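Local coordinates for aluminum resistance protein (Clostridium novyi, PDB 3I16) that probably acts as a pyridoxal 5'-phosphate-dependent carbon-sulfur lyase of the methionine gamma-lyase family and may take part in aluminium resistance, at residues G285-R288 with S289-Q292; I309-S312 with R313-L317; Q385-S388 with I389-S392. One frame throughout, in Å; residues are numbered along the deposited sequence. Where two conformers were deposited one is given.

Contact 1: G285-R288 with S289-Q292. With EDO (1,2-ethanediol), chain M.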
loop_
_atom_site.group_PDB
_atom_site.type_symbol
_atom_site.label_atom_id
_atom_site.label_comp_id
_atom_site.label_asym_id
_atom_site.label_seq_id
_atom_site.Cartn_x
_atom_site.Cartn_y
_atom_site.Cartn_z
ATOM N N GLY B 285 5.823 -1.122 -2.291
ATOM C CA GLY B 285 5.351 -1.915 -1.171
ATOM C C GLY B 285 4.842 -3.305 -1.489
ATOM O O GLY B 285 4.201 -3.922 -0.640
ATOM N N VAL B 286 5.138 -3.841 -2.672
ATOM C CA VAL B 286 4.610 -5.164 -3.033
ATOM C C VAL B 286 5.646 -6.296 -3.042
ATOM O O VAL B 286 5.329 -7.428 -3.402
ATOM C CB VAL B 286 3.877 -5.108 -4.391
ATOM C CG1 VAL B 286 2.710 -4.107 -4.307
ATOM C CG2 VAL B 286 4.850 -4.788 -5.522
ATOM N N VAL B 287 6.866 -6.003 -2.603
ATOM C CA VAL B 287 7.934 -6.992 -2.629
ATOM C C VAL B 287 7.625 -8.184 -1.728
ATOM O O VAL B 287 7.879 -9.344 -2.115
ATOM C CB VAL B 287 9.315 -6.374 -2.295
ATOM C CG1 VAL B 287 9.457 -6.149 -0.811
ATOM C CG2 VAL B 287 10.418 -7.282 -2.796
ATOM N N ARG B 288 7.018 -7.955 -0.568
ATOM C CA ARG B 288 6.712 -9.109 0.287
ATOM C C ARG B 288 5.796 -10.123 -0.427
ATOM O O ARG B 288 5.991 -11.320 -0.300
ATOM C CB ARG B 288 6.109 -8.714 1.624
ATOM C CG ARG B 288 5.969 -9.896 2.565
ATOM C CD ARG B 288 5.368 -9.536 3.908
ATOM N NE ARG B 288 3.946 -9.234 3.782
ATOM C CZ ARG B 288 3.347 -8.075 4.072
ATOM N NH1 ARG B 288 4.005 -7.042 4.606
ATOM N NH2 ARG B 288 2.035 -7.973 3.874
ATOM N N SER B 289 4.807 -9.643 -1.165
ATOM C CA SER B 289 3.876 -10.532 -1.862
ATOM C C SER B 289 4.577 -11.282 -2.990
ATOM O O SER B 289 4.141 -12.388 -3.386
ATOM C CB SER B 289 2.666 -9.745 -2.398
ATOM O OG SER B 289 3.063 -8.883 -3.451
HETATM N N MSE B 290 5.644 -10.691 -3.534
HETATM C CA MSE B 290 6.406 -11.373 -4.590
HETATM C C MSE B 290 7.234 -12.509 -4.017
HETATM O O MSE B 290 7.298 -13.592 -4.617
HETATM C CB MSE B 290 7.271 -10.415 -5.378
HETATM C CG MSE B 290 6.479 -9.666 -6.413
HETATM SE SE MSE B 290 7.626 -8.475 -7.362
HETATM C CE MSE B 290 7.496 -6.918 -6.191
ATOM N N TYR B 291 7.849 -12.279 -2.861
ATOM C CA TYR B 291 8.594 -13.339 -2.166
ATOM C C TYR B 291 7.616 -14.453 -1.749
ATOM O O TYR B 291 7.831 -15.663 -2.013
ATOM C CB TYR B 291 9.257 -12.830 -0.880
ATOM C CG TYR B 291 10.578 -12.082 -1.013
ATOM C CD1 TYR B 291 11.763 -12.776 -1.230
ATOM C CD2 TYR B 291 10.660 -10.702 -0.838
ATOM C CE1 TYR B 291 12.978 -12.122 -1.316
ATOM C CE2 TYR B 291 11.881 -10.030 -0.940
ATOM C CZ TYR B 291 13.040 -10.758 -1.175
ATOM O OH TYR B 291 14.282 -10.143 -1.257
ATOM N N GLN B 292 6.535 -14.044 -1.091
ATOM C CA GLN B 292 5.574 -15.024 -0.597
ATOM C C GLN B 292 4.946 -15.853 -1.728
ATOM O O GLN B 292 4.754 -17.063 -1.586
ATOM C CB GLN B 292 4.505 -14.377 0.277
ATOM C CG GLN B 292 3.780 -15.421 1.119
ATOM C CD GLN B 292 2.807 -14.865 2.110
ATOM O OE1 GLN B 292 2.588 -13.657 2.188
ATOM N NE2 GLN B 292 2.207 -15.763 2.902
HETATM C C1 EDO M . 0.197 -11.007 1.704
HETATM O O1 EDO M . 0.181 -10.166 2.876
HETATM C C2 EDO M . 1.508 -10.903 0.933
HETATM O O2 EDO M . 2.620 -11.155 1.796
HETATM O O HOH W 1 3.523 -7.017 -0.358
#
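The phenol of Tyr291 meets the turn before it in two places: CA of Arg288 sits at the ring edge, near its plane, while Val287 O approaches CD2 obliquely. Val287 CG2 packs against the same flank, 3.6 Å from Tyr291 CE2, the two side chains running side by side in the same direction. A second flat group, the guanidinium of Arg288, takes O1 of a bound 1,2-ethanediol at its edge and in plane. This is the N-terminal first turn of the long helix 287-318, with Val286 in the N-cap position. Val286 O carries a double load: it accepts Met290 N at 3.3 Å, and also Ser289 OG at 2.7 Å. That hydroxyl can fold back because it stands between its own backbone N and carbonyl carbon (chi1 69°), facing the start of the helix. The next two rungs, Tyr291 N to Val287 O and Gln292 N to Arg288 O, are good helical bonds, the latter 2.9 Å long. Before the first turn, a water takes the amide hydrogen of Ser289 and donates to Gly285 O. Apolar packing also brings Met290 CE to Val286 CG2, but Met290 has two conformers, so their close approach is uncertain. Leu78 and Leu242 also touch Met290. The second subunit lays Phe383 against Arg288, Tyr291 and Gln292, and its Gly249 O accepts from Gln292 NE2. The diol, probably from the crystallisation liquor, bridges residues one turn apart: its O2 donates to Gln292 OE1 and accepts from Arg288 NE at 3.1 Å, while Arg288 NH2 reaches O1 at 3.0 Å with an almost straight N-H...O angle of 170°.

Contact 2: I309-S312 with R313-L317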
loop_
_atom_site.group_PDB
_atom_site.type_symbol
_atom_site.label_atom_id
_atom_site.label_comp_id
_atom_site.label_asym_id
_atom_site.label_seq_id
_atom_site.Cartn_x
_atom_site.Cartn_y
_atom_site.Cartn_z
ATOM N N ILE B 309 -5.760 -31.567 -15.534
ATOM C CA ILE B 309 -5.843 -33.008 -15.769
ATOM C C ILE B 309 -7.282 -33.493 -15.571
ATOM O O ILE B 309 -7.797 -34.273 -16.376
ATOM C CB ILE B 309 -4.850 -33.789 -14.854
ATOM C CG1 ILE B 309 -3.397 -33.366 -15.185
ATOM C CG2 ILE B 309 -5.044 -35.263 -15.034
ATOM C CD1 ILE B 309 -2.321 -33.827 -14.188
ATOM N N LEU B 310 -7.930 -33.032 -14.506
ATOM C CA LEU B 310 -9.337 -33.361 -14.278
ATOM C C LEU B 310 -10.203 -32.860 -15.455
ATOM O O LEU B 310 -11.088 -33.557 -15.907
ATOM C CB LEU B 310 -9.840 -32.736 -12.994
ATOM C CG LEU B 310 -11.360 -32.701 -12.769
ATOM C CD1 LEU B 310 -11.906 -34.101 -12.647
ATOM C CD2 LEU B 310 -11.660 -31.850 -11.513
ATOM N N CYS B 311 -9.966 -31.619 -15.880
ATOM C CA CYS B 311 -10.706 -31.046 -16.990
ATOM C C CYS B 311 -10.512 -31.937 -18.212
ATOM O O CYS B 311 -11.474 -32.299 -18.845
ATOM C CB CYS B 311 -10.223 -29.629 -17.282
ATOM S SG CYS B 311 -11.116 -28.857 -18.661
ATOM N N SER B 312 -9.269 -32.322 -18.504
ATOM C CA SER B 312 -8.988 -33.198 -19.640
ATOM C C SER B 312 -9.843 -34.471 -19.618
ATOM O O SER B 312 -10.552 -34.805 -20.606
ATOM C CB SER B 312 -7.506 -33.583 -19.641
ATOM O OG SER B 312 -7.171 -34.479 -20.686
ATOM N N ARG B 313 -9.786 -35.198 -18.507
ATOM C CA ARG B 313 -10.486 -36.475 -18.451
ATOM C C ARG B 313 -12.014 -36.314 -18.393
ATOM O O ARG B 313 -12.710 -37.015 -19.089
ATOM C CB ARG B 313 -9.974 -37.327 -17.287
ATOM C CG ARG B 313 -10.539 -38.743 -17.244
ATOM C CD ARG B 313 -10.351 -39.488 -18.564
ATOM N NE ARG B 313 -10.617 -40.901 -18.386
ATOM C CZ ARG B 313 -10.531 -41.831 -19.328
ATOM N NH1 ARG B 313 -10.162 -41.531 -20.570
ATOM N NH2 ARG B 313 -10.804 -43.095 -19.002
ATOM N N ILE B 314 -12.533 -35.391 -17.584
ATOM C CA ILE B 314 -13.995 -35.227 -17.505
ATOM C C ILE B 314 -14.608 -34.794 -18.860
ATOM O O ILE B 314 -15.676 -35.297 -19.256
ATOM C CB ILE B 314 -14.436 -34.292 -16.342
ATOM C CG1 ILE B 314 -15.892 -34.569 -15.930
ATOM C CG2 ILE B 314 -14.240 -32.818 -16.689
ATOM C CD1 ILE B 314 -16.340 -33.749 -14.684
HETATM N N MSE B 315 -13.914 -33.929 -19.597
HETATM C CA MSE B 315 -14.425 -33.451 -20.908
HETATM C C MSE B 315 -14.300 -34.546 -21.951
HETATM O O MSE B 315 -15.192 -34.718 -22.821
HETATM C CB MSE B 315 -13.675 -32.172 -21.347
HETATM C CG MSE B 315 -13.800 -31.015 -20.383
HETATM SE SE MSE B 315 -15.609 -30.455 -20.119
HETATM C CE MSE B 315 -15.888 -29.696 -21.837
ATOM N N GLU B 316 -13.210 -35.314 -21.868
ATOM C CA GLU B 316 -13.026 -36.456 -22.779
ATOM C C GLU B 316 -14.169 -37.462 -22.581
ATOM O O GLU B 316 -14.787 -37.928 -23.560
ATOM C CB GLU B 316 -11.674 -37.159 -22.531
ATOM C CG GLU B 316 -11.387 -38.263 -23.492
ATOM C CD GLU B 316 -10.175 -39.117 -23.137
ATOM O OE1 GLU B 316 -9.504 -38.909 -22.090
ATOM O OE2 GLU B 316 -9.918 -40.030 -23.937
ATOM N N LEU B 317 -14.449 -37.798 -21.319
ATOM C CA LEU B 317 -15.538 -38.738 -20.991
ATOM C C LEU B 317 -16.883 -38.193 -21.448
ATOM O O LEU B 317 -17.723 -38.960 -21.951
ATOM C CB LEU B 317 -15.570 -39.068 -19.497
ATOM C CG LEU B 317 -14.396 -39.935 -18.983
ATOM C CD1 LEU B 317 -14.412 -40.084 -17.477
ATOM C CD2 LEU B 317 -14.448 -41.284 -19.624
HETATM O O HOH W 2 -7.947 -37.147 -21.214
#
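Cys311 SG rests on the side chain one turn ahead, 3.9 Å from Met315 CG. On the next flank Leu310 CD1 comes more loosely to CB of Ile314, whose CG2 branch turns back over Leu310 O, 3.3 Å away. The backbone ladder holds these side chains in step, with Ile314 N giving Leu310 O a bond of 2.9 Å. On the polar flank, a water donates to both Ser312 OG and Glu316 OE1, joining residues four apart; the serine oxygen is also bonded to Pro324 O. Glu316 OE1 has a second partner in Arg313 NH1, at 3.1 Å: the oxygen lies in the guanidinium plane, but the nitrogen arrives from well above the carboxylate plane. Leu317 CD2 covers one face of that guanidinium, 3.9 Å over its centre. A bend at chi2 (53°) lets the arginine chain run forward over its own helix to this pair. Further out, Asp29 forms a salt bridge with Arg313 NH2, Ile337 lies on Cys311 and Met315, and Ile418 on Cys311 and Ile314. This is a stretch within helix 287-318, with i to i+4 apolar pairs packed against helix 411-425 and strand 335-338, and an i to i+3 Arg-Glu salt bridge whose arginine also meets helix 17-54.

Contact 3: Q385-S388 with I389-S392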
loop_
_atom_site.group_PDB
_atom_site.type_symbol
_atom_site.label_atom_id
_atom_site.label_comp_id
_atom_site.label_asym_id
_atom_site.label_seq_id
_atom_site.Cartn_x
_atom_site.Cartn_y
_atom_site.Cartn_z
ATOM N N GLN B 385 -6.338 -8.972 -11.469
ATOM C CA GLN B 385 -6.961 -8.817 -12.797
ATOM C C GLN B 385 -6.165 -9.461 -13.927
ATOM O O GLN B 385 -5.018 -9.113 -14.174
ATOM C CB GLN B 385 -7.196 -7.355 -13.125
ATOM C CG GLN B 385 -8.099 -7.146 -14.363
ATOM C CD GLN B 385 -7.881 -5.785 -15.012
ATOM O OE1 GLN B 385 -6.776 -5.463 -15.428
ATOM N NE2 GLN B 385 -8.930 -5.003 -15.123
ATOM N N GLY B 386 -6.796 -10.405 -14.614
ATOM C CA GLY B 386 -6.141 -11.108 -15.713
ATOM C C GLY B 386 -5.225 -12.260 -15.318
ATOM O O GLY B 386 -4.591 -12.861 -16.184
ATOM N N SER B 387 -5.117 -12.558 -14.024
ATOM C CA SER B 387 -4.259 -13.636 -13.575
ATOM C C SER B 387 -4.755 -14.948 -14.183
ATOM O O SER B 387 -5.938 -15.255 -14.105
ATOM C CB SER B 387 -4.289 -13.753 -12.055
ATOM O OG SER B 387 -3.705 -14.984 -11.644
ATOM N N SER B 388 -3.860 -15.712 -14.786
ATOM C CA SER B 388 -4.252 -17.008 -15.355
ATOM C C SER B 388 -3.789 -18.201 -14.522
ATOM O O SER B 388 -3.920 -19.344 -14.961
ATOM C CB SER B 388 -3.818 -17.114 -16.804
ATOM O OG SER B 388 -2.484 -16.709 -16.951
ATOM N N ILE B 389 -3.240 -17.926 -13.337
ATOM C CA ILE B 389 -2.969 -18.968 -12.353
ATOM C C ILE B 389 -4.251 -19.106 -11.498
ATOM O O ILE B 389 -4.408 -20.086 -10.775
ATOM C CB ILE B 389 -1.698 -18.707 -11.492
ATOM C CG1 ILE B 389 -1.315 -19.965 -10.694
ATOM C CG2 ILE B 389 -1.877 -17.510 -10.584
ATOM C CD1 ILE B 389 -1.085 -21.234 -11.542
ATOM N N GLU B 390 -5.150 -18.125 -11.575
ATOM C CA GLU B 390 -6.488 -18.237 -10.977
ATOM C C GLU B 390 -7.356 -18.849 -12.056
ATOM O O GLU B 390 -7.062 -18.651 -13.234
ATOM C CB GLU B 390 -7.074 -16.880 -10.564
ATOM C CG GLU B 390 -6.260 -16.207 -9.455
ATOM C CD GLU B 390 -6.884 -14.955 -8.929
ATOM O OE1 GLU B 390 -8.042 -15.020 -8.454
ATOM O OE2 GLU B 390 -6.197 -13.893 -8.916
ATOM N N LEU B 391 -8.389 -19.602 -11.661
ATOM C CA LEU B 391 -9.264 -20.270 -12.613
ATOM C C LEU B 391 -9.729 -19.283 -13.661
ATOM O O LEU B 391 -10.293 -18.240 -13.337
ATOM C CB LEU B 391 -10.485 -20.903 -11.926
ATOM C CG LEU B 391 -11.404 -21.721 -12.857
ATOM C CD1 LEU B 391 -10.672 -22.922 -13.476
ATOM C CD2 LEU B 391 -12.694 -22.199 -12.152
ATOM N N SER B 392 -9.506 -19.635 -14.921
ATOM C CA SER B 392 -9.832 -18.771 -16.044
ATOM C C SER B 392 -9.964 -19.627 -17.300
ATOM O O SER B 392 -9.548 -20.795 -17.320
ATOM C CB SER B 392 -8.701 -17.752 -16.221
ATOM O OG SER B 392 -7.451 -18.430 -16.284
HETATM O O HOH W 3 -3.525 -14.379 -8.934
#
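Ser387 lays its hydroxyl against Ile389, OG standing 3.3 Å from the CG2 methyl. The chain makes a beta turn here, Ser387 CA to Glu390 CA spanning 5.7 Å, in the loop that leads into strand 392-396 of the antiparallel sheet. With OG anti to the backbone N (chi1 167°), the serine points its oxygen across the turn, where Glu390 N makes a weak bond to it at 3.5 Å. A stronger partner is Ile243 O outside the turn, and a water links the same hydroxyl to the carboxylate, lying 2.8 Å from Ser387 OG and giving a hydrogen bond to Glu390 OE2. Glu390 CG passes alongside, 3.6 Å from Ser387 OG. Beyond CG the acid is extended, and its two oxygens are taken by successive backbone amides, OE1 by Phe383 N and OE2 by Ile384 N, so each oxygen of the buried carboxylate has a backbone N-H from the loop just before. Ser388 turns the other way: its OG bonds to Tyr221 OH and Lys244 NZ, both residues of the cofactor pocket, which joins the turn to that pocket. At the far end Ser392 OG, hydrogen-bonded to Gln406 O of the neighbouring strand, comes back to within 3.6 Å of Ser388 CA.

How the contacts relate
Contacts 1 and 2 are near opposite ends of helix 287-318, their centres about 35 Å apart, and contact 3 is a loop some 18 Å from the first and 20 Å from the second, centre to centre. None touches another directly; the nearest atoms of contacts 2 and 3 are about 8 Å apart. The helix connects them nonetheless, since Ile389 of contact 3 packs on its middle, at Ile300 and Ala304, between the other two. Contact 3 is close to the cofactor: the Ser388 side chain is about 7 Å from bound pyridoxal 5'-phosphate, whereas contacts 1 and 2 lie away from the annotated sites. Subunit interfaces involve contacts 1 and 3, with Gln385 of contact 3 bonded to Tyr70 of the fourth subunit.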